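PDB 1CO6: cytochrome c2 from Blastochloris viridis, which carries electrons through its covalently attached heme c, serving in purple photosynthetic bacteria as donor to the oxidized bacteriochlorophyll of the photophosphorylation pathway. Local coordinates for residues 31-35 with 97-103; 46-51 with 74-78; 66-70 with 79-85. All blocks are in the same frame, centred on the assembly; numbering follows the deposited sequence.

Contact 1: residues 31-35 with 97-103; sequences LNGLF and IKQFNAD. With HEC (heme c), chain B.
I97, in the last part of helix 87-98, meets the 31-35 loop with its CG2 methyl, which is 3.8 Å from F35 CE2 and also packs on L34 CB. The torsion (chi1 -64° for CG1) sets CG2 anti to the backbone N, on the loop side, while CG1 carries CD1 to the heme, where it ends near methyl CMB. The backbone O of I97 binds a water at 2.6 Å from its oxygen, and the same water lies within hydrogen-bonding distance of L31 O and makes a weak bond with L34 N, bridging I97 and the turn.

K98 crosses the F35 ring at about a right angle, its CG 3.5 Å from F35 CD2. Its chain then bends at chi3 and chi4, bringing NZ near F35 CB; the charge itself is paired with E60. F100 follows, its CB 3.6 Å from N32 OD1, with the amide and ring planes 38° apart; that oxygen accepts from G20 N. At N101 and A102 the backbone closes on the loop: N32 CB is 3.3 Å from A102 O, and a second water links N32 ND2 (2.8 Å) to that same carbonyl.

G33, at positive phi (54°) in the type II turn from L31 to L34, has its CA 3.9 Å from A102 CA. Beyond the turn, L34 CD1 reaches heme methyl CMA and L31 CD1 the meso carbon CHB. The arrangement belongs to the cytochrome c fold, in which the C-terminal helix and its tail pack against a loop lining the heme pocket.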
# COMPACT_ATOMS: atom_id res chain seq x y z
N LEU A 31 -2.98 3.62 -4.44
CA LEU A 31 -2.32 2.31 -4.39
C LEU A 31 -2.46 1.51 -5.66
O LEU A 31 -2.15 0.30 -5.58
CB LEU A 31 -2.69 1.53 -3.11
CG LEU A 31 -2.31 2.10 -1.77
CD1 LEU A 31 -2.78 1.19 -0.64
CD2 LEU A 31 -0.80 2.40 -1.61
N ASN A 32 -2.87 2.11 -6.73
CA ASN A 32 -2.94 1.44 -8.06
C ASN A 32 -1.46 1.25 -8.48
O ASN A 32 -0.64 2.16 -8.25
CB ASN A 32 -3.60 2.35 -9.09
CG ASN A 32 -5.11 2.36 -8.90
OD1 ASN A 32 -5.67 1.32 -8.52
ND2 ASN A 32 -5.68 3.53 -9.17
N GLY A 33 -1.18 0.12 -9.10
CA GLY A 33 0.17 -0.24 -9.54
C GLY A 33 1.19 -0.17 -8.43
O GLY A 33 2.33 0.28 -8.65
N LEU A 34 0.90 -0.61 -7.23
CA LEU A 34 1.85 -0.56 -6.14
C LEU A 34 3.08 -1.46 -6.31
O LEU A 34 4.23 -0.95 -6.13
CB LEU A 34 1.12 -0.83 -4.79
CG LEU A 34 2.11 -0.92 -3.63
CD1 LEU A 34 2.65 0.45 -3.18
CD2 LEU A 34 1.39 -1.59 -2.46
N PHE A 35 2.90 -2.76 -6.59
CA PHE A 35 4.08 -3.66 -6.63
C PHE A 35 5.02 -3.33 -7.78
O PHE A 35 4.54 -3.26 -8.91
CB PHE A 35 3.63 -5.13 -6.57
CG PHE A 35 2.88 -5.38 -5.27
CD1 PHE A 35 3.57 -5.36 -4.07
CD2 PHE A 35 1.50 -5.60 -5.31
CE1 PHE A 35 2.88 -5.55 -2.87
CE2 PHE A 35 0.78 -5.80 -4.10
CZ PHE A 35 1.49 -5.75 -2.91
N ILE A 97 -4.73 -6.10 -3.93
CA ILE A 97 -4.01 -4.97 -4.50
C ILE A 97 -3.41 -5.31 -5.86
O ILE A 97 -3.38 -4.43 -6.73
CB ILE A 97 -2.96 -4.40 -3.48
CG1 ILE A 97 -3.66 -3.83 -2.22
CG2 ILE A 97 -2.05 -3.31 -4.14
CD1 ILE A 97 -2.60 -3.43 -1.13
N LYS A 98 -2.87 -6.53 -5.99
CA LYS A 98 -2.22 -7.00 -7.22
C LYS A 98 -3.14 -6.98 -8.42
O LYS A 98 -2.60 -6.94 -9.53
CB LYS A 98 -1.55 -8.40 -7.15
CG LYS A 98 -0.02 -8.23 -6.96
CD LYS A 98 0.79 -9.44 -7.41
CE LYS A 98 2.01 -9.11 -8.25
NZ LYS A 98 3.23 -8.84 -7.44
N GLN A 99 -4.44 -7.01 -8.26
CA GLN A 99 -5.40 -6.97 -9.35
C GLN A 99 -5.32 -5.68 -10.17
O GLN A 99 -5.68 -5.73 -11.36
CB GLN A 99 -6.88 -7.04 -8.93
CG GLN A 99 -7.20 -8.34 -8.22
CD GLN A 99 -8.66 -8.33 -7.80
OE1 GLN A 99 -9.40 -9.16 -8.31
NE2 GLN A 99 -9.04 -7.43 -6.90
N PHE A 100 -4.87 -4.60 -9.57
CA PHE A 100 -4.87 -3.31 -10.28
C PHE A 100 -3.65 -2.83 -11.02
O PHE A 100 -2.52 -2.94 -10.54
CB PHE A 100 -5.33 -2.21 -9.25
CG PHE A 100 -6.65 -2.53 -8.60
CD1 PHE A 100 -6.68 -3.33 -7.47
CD2 PHE A 100 -7.84 -2.05 -9.10
CE1 PHE A 100 -7.88 -3.65 -6.83
CE2 PHE A 100 -9.05 -2.38 -8.47
CZ PHE A 100 -9.09 -3.17 -7.32
N ASN A 101 -3.91 -2.25 -12.18
CA ASN A 101 -2.90 -1.61 -13.04
C ASN A 101 -2.72 -0.19 -12.46
O ASN A 101 -3.61 0.26 -11.70
CB ASN A 101 -3.35 -1.61 -14.52
CG ASN A 101 -3.26 -3.01 -15.11
OD1 ASN A 101 -2.24 -3.69 -14.89
ND2 ASN A 101 -4.31 -3.47 -15.78
N ALA A 102 -1.70 0.51 -12.84
CA ALA A 102 -1.37 1.86 -12.39
C ALA A 102 -2.52 2.81 -12.70
O ALA A 102 -2.72 3.79 -11.96
CB ALA A 102 -0.02 2.33 -12.94
N ASP A 103 -3.29 2.51 -13.73
CA ASP A 103 -4.43 3.33 -14.15
C ASP A 103 -5.73 2.92 -13.43
O ASP A 103 -6.77 3.54 -13.74
CB ASP A 103 -4.59 3.35 -15.68
CG ASP A 103 -4.99 1.98 -16.21
OD1 ASP A 103 -5.37 1.03 -15.51
OD2 ASP A 103 -4.91 1.88 -17.46
FE HEC B . -0.87 3.68 4.04
CHA HEC B . 1.73 5.23 2.62
CHB HEC B . -0.21 0.85 2.22
CHC HEC B . -3.40 2.00 5.72
CHD HEC B . -1.85 6.63 5.55
NA HEC B . 0.50 3.14 2.65
C1A HEC B . 1.61 3.89 2.28
C2A HEC B . 2.48 3.07 1.48
C3A HEC B . 1.93 1.85 1.39
C4A HEC B . 0.69 1.86 2.13
CMA HEC B . 2.47 0.60 0.65
CAA HEC B . 3.77 3.57 0.76
CBA HEC B . 3.32 4.25 -0.57
CGA HEC B . 4.40 4.77 -1.50
O1A HEC B . 5.56 4.59 -1.16
O2A HEC B . 3.96 5.34 -2.53
NB HEC B . -1.65 1.84 3.97
C1B HEC B . -1.26 0.82 3.09
C2B HEC B . -2.11 -0.32 3.33
C3B HEC B . -2.96 -0.02 4.31
C4B HEC B . -2.71 1.33 4.71
CMB HEC B . -1.95 -1.63 2.53
CAB HEC B . -4.07 -0.97 4.87
CBB HEC B . -3.59 -2.04 5.65
NC HEC B . -2.32 4.21 5.37
C1C HEC B . -3.24 3.37 5.94
C2C HEC B . -4.08 4.15 6.82
C3C HEC B . -3.63 5.42 6.81
C4C HEC B . -2.54 5.49 5.87
CMC HEC B . -5.23 3.56 7.66
CAC HEC B . -4.28 6.64 7.57
CBC HEC B . -4.44 6.62 8.97
ND HEC B . -0.20 5.58 4.03
C1D HEC B . -0.71 6.65 4.77
C2D HEC B . 0.19 7.79 4.59
C3D HEC B . 1.17 7.41 3.76
C4D HEC B . 0.95 6.03 3.43
CMD HEC B . -0.05 9.16 5.27
CAD HEC B . 2.41 8.22 3.31
CBD HEC B . 3.63 7.88 4.22
CGD HEC B . 4.72 8.94 4.21
O1D HEC B . 5.52 8.75 5.18
O2D HEC B . 4.77 9.83 3.34
O HOH W 1 -2.00 -2.31 -7.36
O HOH W 2 -4.34 5.67 -10.29

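Contact 2: residues 46-51 with 74-78; sequences AYSDAN and IPGTK. With HEC (heme c), chain B.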
# COMPACT_ATOMS: atom_id res chain seq x y z
N ALA A 46 2.40 14.48 -1.09
CA ALA A 46 3.43 15.07 -0.21
C ALA A 46 3.93 14.02 0.78
O ALA A 46 3.53 13.88 1.94
CB ALA A 46 2.91 16.33 0.49
N TYR A 47 4.94 13.30 0.31
CA TYR A 47 5.57 12.24 1.12
C TYR A 47 6.50 12.82 2.18
O TYR A 47 7.03 13.93 1.97
CB TYR A 47 6.45 11.36 0.21
CG TYR A 47 5.71 10.43 -0.74
CD1 TYR A 47 5.51 10.77 -2.06
CD2 TYR A 47 5.26 9.19 -0.27
CE1 TYR A 47 4.83 9.91 -2.93
CE2 TYR A 47 4.60 8.31 -1.12
CZ TYR A 47 4.40 8.68 -2.44
OH TYR A 47 3.79 7.80 -3.30
N SER A 48 6.65 12.03 3.23
CA SER A 48 7.61 12.40 4.28
C SER A 48 9.01 12.11 3.66
O SER A 48 9.14 11.38 2.67
CB SER A 48 7.56 11.54 5.52
OG SER A 48 7.70 10.16 5.18
N ASP A 49 10.04 12.69 4.21
CA ASP A 49 11.41 12.41 3.79
C ASP A 49 11.68 10.92 4.12
O ASP A 49 12.33 10.23 3.32
CB ASP A 49 12.40 13.26 4.62
CG ASP A 49 12.60 14.63 4.00
OD1 ASP A 49 12.14 14.97 2.91
OD2 ASP A 49 13.23 15.45 4.68
N ALA A 50 11.21 10.49 5.27
CA ALA A 50 11.34 9.12 5.75
C ALA A 50 10.92 8.16 4.61
O ALA A 50 11.68 7.20 4.34
CB ALA A 50 10.52 8.90 7.01
N ASN A 51 9.77 8.38 3.95
CA ASN A 51 9.39 7.47 2.87
C ASN A 51 10.15 7.77 1.57
O ASN A 51 10.79 6.88 0.96
CB ASN A 51 7.85 7.56 2.71
CG ASN A 51 7.41 6.81 1.47
OD1 ASN A 51 7.77 7.15 0.32
ND2 ASN A 51 6.66 5.75 1.65
N ILE A 74 9.98 2.02 8.29
CA ILE A 74 10.17 3.39 7.82
C ILE A 74 9.92 4.31 9.02
O ILE A 74 8.86 4.91 9.17
CB ILE A 74 9.27 3.74 6.59
CG1 ILE A 74 9.48 2.76 5.44
CG2 ILE A 74 9.50 5.21 6.13
CD1 ILE A 74 8.72 3.07 4.13
N PRO A 75 10.91 4.35 9.88
CA PRO A 75 10.83 5.20 11.08
C PRO A 75 10.45 6.62 10.72
O PRO A 75 11.00 7.23 9.79
CB PRO A 75 12.20 5.06 11.74
CG PRO A 75 12.91 3.94 11.07
CD PRO A 75 12.18 3.59 9.81
N GLY A 76 9.52 7.25 11.40
CA GLY A 76 9.18 8.65 11.02
C GLY A 76 8.16 8.77 9.94
O GLY A 76 7.82 9.89 9.51
N THR A 77 7.63 7.68 9.42
CA THR A 77 6.61 7.75 8.36
C THR A 77 5.33 8.44 8.85
O THR A 77 4.96 8.30 10.03
CB THR A 77 6.29 6.31 7.77
OG1 THR A 77 5.34 6.58 6.70
CG2 THR A 77 5.67 5.29 8.72
N LYS A 78 4.67 9.14 8.00
CA LYS A 78 3.40 9.81 8.25
C LYS A 78 2.23 8.79 8.36
O LYS A 78 1.10 9.14 8.75
CB LYS A 78 3.05 10.82 7.17
CG LYS A 78 3.79 12.06 6.81
CD LYS A 78 3.10 12.77 5.62
CE LYS A 78 4.06 13.75 4.97
NZ LYS A 78 3.49 14.85 4.15
FE HEC B . -0.87 3.68 4.04
CHA HEC B . 1.73 5.23 2.62
CHB HEC B . -0.21 0.85 2.22
CHC HEC B . -3.40 2.00 5.72
CHD HEC B . -1.85 6.63 5.55
NA HEC B . 0.50 3.14 2.65
C1A HEC B . 1.61 3.89 2.28
C2A HEC B . 2.48 3.07 1.48
C3A HEC B . 1.93 1.85 1.39
C4A HEC B . 0.69 1.86 2.13
CMA HEC B . 2.47 0.60 0.65
CAA HEC B . 3.77 3.57 0.76
CBA HEC B . 3.32 4.25 -0.57
CGA HEC B . 4.40 4.77 -1.50
O1A HEC B . 5.56 4.59 -1.16
O2A HEC B . 3.96 5.34 -2.53
NB HEC B . -1.65 1.84 3.97
C1B HEC B . -1.26 0.82 3.09
C2B HEC B . -2.11 -0.32 3.33
C3B HEC B . -2.96 -0.02 4.31
C4B HEC B . -2.71 1.33 4.71
CMB HEC B . -1.95 -1.63 2.53
CAB HEC B . -4.07 -0.97 4.87
CBB HEC B . -3.59 -2.04 5.65
NC HEC B . -2.32 4.21 5.37
C1C HEC B . -3.24 3.37 5.94
C2C HEC B . -4.08 4.15 6.82
C3C HEC B . -3.63 5.42 6.81
C4C HEC B . -2.54 5.49 5.87
CMC HEC B . -5.23 3.56 7.66
CAC HEC B . -4.28 6.64 7.57
CBC HEC B . -4.44 6.62 8.97
ND HEC B . -0.20 5.58 4.03
C1D HEC B . -0.71 6.65 4.77
C2D HEC B . 0.19 7.79 4.59
C3D HEC B . 1.17 7.41 3.76
C4D HEC B . 0.95 6.03 3.43
CMD HEC B . -0.05 9.16 5.27
CAD HEC B . 2.41 8.22 3.31
CBD HEC B . 3.63 7.88 4.22
CGD HEC B . 4.72 8.94 4.21
O1D HEC B . 5.52 8.75 5.18
O2D HEC B . 4.77 9.83 3.34
O HOH W 3 6.02 15.82 4.04
O HOH W 4 5.41 4.96 4.30
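The two backbones come closest at A50 and T77, whose CA atoms are 5.6 Å apart, where the start of helix 49-52 faces the type II turn from I74 to T77. A50 CB points into that turn and lies 3.9 Å from I74 CG2. It also meets P75 O.

A heme propionate is clasped between the segments. Its O1D accepts from S48 OG (2.6 Å), T77 OG1 (2.7 Å) and K78 N, the last with an N-H...O angle of 158°, while O2D takes S48 N. Three donors on one oxygen should stabilise the carboxylate's negative charge. With chi1 at 55°, S48 OG sits between its backbone N and carbonyl carbon, where it also N-caps the helix by accepting from N51 N at 3.0 Å. The other propionate is held from the 46-51 side: O2A lies at the edge of the Y47 ring, near its plane, and accepts from Y47 OH (2.6 Å), and N51 ND2 donates to O1A. A water joins N51 ND2 to T77 OG1. K78 stretches its extended chain past S48, and a water accepts from its NZ (2.7 Å) and donates to Y47 O.

The clasp thus joins the N-terminus of helix 49-52 to the loop between helices 70-73 and 87-98, with T77 OG1 also bonded to M79 N.

Contact 3: residues 66-70 with 79-85; sequences YIRDP and MIFAGVK. With HEC (heme c), chain B.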
# COMPACT_ATOMS: atom_id res chain seq x y z
N TYR A 66 6.73 -4.49 5.85
CA TYR A 66 6.27 -3.14 6.16
C TYR A 66 4.92 -3.14 6.80
O TYR A 66 4.67 -2.51 7.82
CB TYR A 66 6.22 -2.28 4.87
CG TYR A 66 5.55 -0.94 4.96
CD1 TYR A 66 4.25 -0.75 4.47
CD2 TYR A 66 6.23 0.14 5.55
CE1 TYR A 66 3.64 0.50 4.53
CE2 TYR A 66 5.62 1.43 5.61
CZ TYR A 66 4.33 1.56 5.12
OH TYR A 66 3.77 2.79 5.15
N ILE A 67 3.98 -3.81 6.17
CA ILE A 67 2.59 -3.82 6.67
C ILE A 67 2.42 -4.42 8.05
O ILE A 67 1.46 -3.95 8.75
CB ILE A 67 1.65 -4.31 5.53
CG1 ILE A 67 0.30 -3.57 5.49
CG2 ILE A 67 1.49 -5.86 5.69
CD1 ILE A 67 0.32 -2.02 5.32
N ARG A 68 3.24 -5.33 8.53
CA ARG A 68 3.12 -5.84 9.88
C ARG A 68 3.44 -4.72 10.90
O ARG A 68 2.87 -4.78 11.99
CB ARG A 68 4.11 -6.99 10.16
CG ARG A 68 4.07 -8.18 9.21
CD ARG A 68 2.68 -8.69 9.03
NE ARG A 68 2.55 -10.06 8.54
CZ ARG A 68 2.81 -10.35 7.25
NH1 ARG A 68 3.19 -9.36 6.44
NH2 ARG A 68 2.70 -11.60 6.80
N ASP A 69 4.32 -3.81 10.54
CA ASP A 69 4.73 -2.73 11.45
C ASP A 69 5.41 -1.59 10.68
O ASP A 69 6.64 -1.59 10.60
CB ASP A 69 5.67 -3.27 12.53
CG ASP A 69 5.97 -2.26 13.63
OD1 ASP A 69 6.52 -2.77 14.63
OD2 ASP A 69 5.71 -1.02 13.59
N PRO A 70 4.60 -0.69 10.17
CA PRO A 70 5.13 0.38 9.35
C PRO A 70 6.25 1.18 9.96
O PRO A 70 7.25 1.41 9.19
CB PRO A 70 3.88 1.18 8.93
CG PRO A 70 2.69 0.29 9.15
CD PRO A 70 3.13 -0.69 10.23
N MET A 79 2.46 7.52 8.01
CA MET A 79 1.49 6.44 8.07
C MET A 79 1.43 5.90 9.47
O MET A 79 2.08 4.88 9.81
CB MET A 79 1.72 5.36 6.99
CG MET A 79 0.63 4.29 7.10
SD MET A 79 0.71 3.19 5.62
CE MET A 79 0.18 1.69 6.47
N ILE A 80 0.62 6.56 10.33
CA ILE A 80 0.47 6.15 11.75
C ILE A 80 -0.67 5.14 11.79
O ILE A 80 -1.85 5.50 11.79
CB ILE A 80 0.34 7.36 12.73
CG1 ILE A 80 1.56 8.34 12.55
CG2 ILE A 80 0.20 6.87 14.20
CD1 ILE A 80 1.11 9.84 12.80
N PHE A 81 -0.25 3.89 11.78
CA PHE A 81 -1.16 2.72 11.65
C PHE A 81 -0.47 1.56 12.33
O PHE A 81 0.74 1.40 12.06
CB PHE A 81 -1.39 2.55 10.14
CG PHE A 81 -2.12 1.31 9.71
CD1 PHE A 81 -3.51 1.27 9.88
CD2 PHE A 81 -1.47 0.19 9.19
CE1 PHE A 81 -4.23 0.14 9.51
CE2 PHE A 81 -2.19 -0.95 8.81
CZ PHE A 81 -3.58 -0.96 8.99
N ALA A 82 -1.16 0.82 13.15
CA ALA A 82 -0.57 -0.27 13.92
C ALA A 82 -0.01 -1.39 13.06
O ALA A 82 0.97 -2.00 13.54
CB ALA A 82 -1.53 -0.82 14.92
N GLY A 83 -0.56 -1.62 11.90
CA GLY A 83 -0.08 -2.67 10.97
C GLY A 83 -1.08 -3.84 10.98
O GLY A 83 -2.07 -3.86 11.75
N VAL A 84 -0.84 -4.76 10.07
CA VAL A 84 -1.69 -5.97 9.91
C VAL A 84 -0.75 -7.13 10.30
O VAL A 84 0.22 -7.45 9.63
CB VAL A 84 -2.39 -6.04 8.57
CG1 VAL A 84 -3.33 -7.28 8.42
CG2 VAL A 84 -3.19 -4.79 8.17
N LYS A 85 -0.98 -7.75 11.42
CA LYS A 85 -0.16 -8.85 11.97
C LYS A 85 -0.51 -10.22 11.37
O LYS A 85 0.43 -11.02 11.06
CB LYS A 85 -0.43 -8.93 13.47
CG LYS A 85 0.23 -7.90 14.35
CD LYS A 85 0.57 -6.59 13.68
CE LYS A 85 1.36 -5.69 14.63
NZ LYS A 85 0.85 -4.32 14.44
FE HEC B . -0.87 3.68 4.04
CHA HEC B . 1.73 5.23 2.62
CHB HEC B . -0.21 0.85 2.22
CHC HEC B . -3.40 2.00 5.72
CHD HEC B . -1.85 6.63 5.55
NA HEC B . 0.50 3.14 2.65
C1A HEC B . 1.61 3.89 2.28
C2A HEC B . 2.48 3.07 1.48
C3A HEC B . 1.93 1.85 1.39
C4A HEC B . 0.69 1.86 2.13
CMA HEC B . 2.47 0.60 0.65
CAA HEC B . 3.77 3.57 0.76
CBA HEC B . 3.32 4.25 -0.57
CGA HEC B . 4.40 4.77 -1.50
O1A HEC B . 5.56 4.59 -1.16
O2A HEC B . 3.96 5.34 -2.53
NB HEC B . -1.65 1.84 3.97
C1B HEC B . -1.26 0.82 3.09
C2B HEC B . -2.11 -0.32 3.33
C3B HEC B . -2.96 -0.02 4.31
C4B HEC B . -2.71 1.33 4.71
CMB HEC B . -1.95 -1.63 2.53
CAB HEC B . -4.07 -0.97 4.87
CBB HEC B . -3.59 -2.04 5.65
NC HEC B . -2.32 4.21 5.37
C1C HEC B . -3.24 3.37 5.94
C2C HEC B . -4.08 4.15 6.82
C3C HEC B . -3.63 5.42 6.81
C4C HEC B . -2.54 5.49 5.87
CMC HEC B . -5.23 3.56 7.66
CAC HEC B . -4.28 6.64 7.57
CBC HEC B . -4.44 6.62 8.97
ND HEC B . -0.20 5.58 4.03
C1D HEC B . -0.71 6.65 4.77
C2D HEC B . 0.19 7.79 4.59
C3D HEC B . 1.17 7.41 3.76
C4D HEC B . 0.95 6.03 3.43
CMD HEC B . -0.05 9.16 5.27
CAD HEC B . 2.41 8.22 3.31
CBD HEC B . 3.63 7.88 4.22
CGD HEC B . 4.72 8.94 4.21
O1D HEC B . 5.52 8.75 5.18
O2D HEC B . 4.77 9.83 3.34
O HOH W 5 3.46 1.45 12.97
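M79 CE lies at the apolar centre, 3.9 Å from both I67 CD1 and P70 CG and also close to Y66 CE1. The methionine crosses the Y66 and P70 side chains obliquely. Its CG is anti to the backbone N (chi1 -178°), directing the chain over the porphyrin until SD binds the heme iron at 2.3 Å. Y66 OH approaches that sulfur to 3.1 Å; with SD 74° off the ring normal, this is an oblique Met-aromatic contact made at the phenol end rather than above the ring centre. I67 CD1 meanwhile rests 3.6 Å from heme C2B.

F81, two residues on from M79, adds its ring to the group. One face of its ring has heme CHC over the centre, P70 CG stands at its edge, and CZ meets the vinyl-derived carbon CBB, which V84 CG2 also touches. This is the methionine side of the class I cytochrome c heme crevice: M79 supplies one axial ligand, and H17 supplies the other.

Outward from the heme, backbone takes over. V84 N donates to I67 O at 2.8 Å with an N-H...O angle of 160°, the donor tilted from the carbonyl plane. Beside this bond G83, with no side chain, packs its CA 3.0 Å from I67 O. A water bridges F81 O and, weakly, D69 OD2. At the rim, K85 curls back so that NZ makes a weak bond to R68 O, and R68 NE returns another weak one to K85 O, which lies near the guanidinium plane at its edge.

Of the three, contact 1 joins the segments farthest apart in sequence, and both others fall within the 61 residues between its segments. Contacts 2 and 3 interleave in the order 46-51, 66-70, 74-78, 79-85, using the consecutive helices 49-52 and 60-68, and touch through I74 CD1, 3.8 Å from Y66 CE2; their centres are about 13 Å apart. Contact 1, on helix 87-98, stands across the chain's centre, about 21 Å from contact 2 and about 19 Å from contact 3, centre to centre. The heme connects all three: periphery in contact 1, propionates in contact 2, iron in contact 3. Residues 74-85 place propionate-binding and iron-binding residues on one continuous segment.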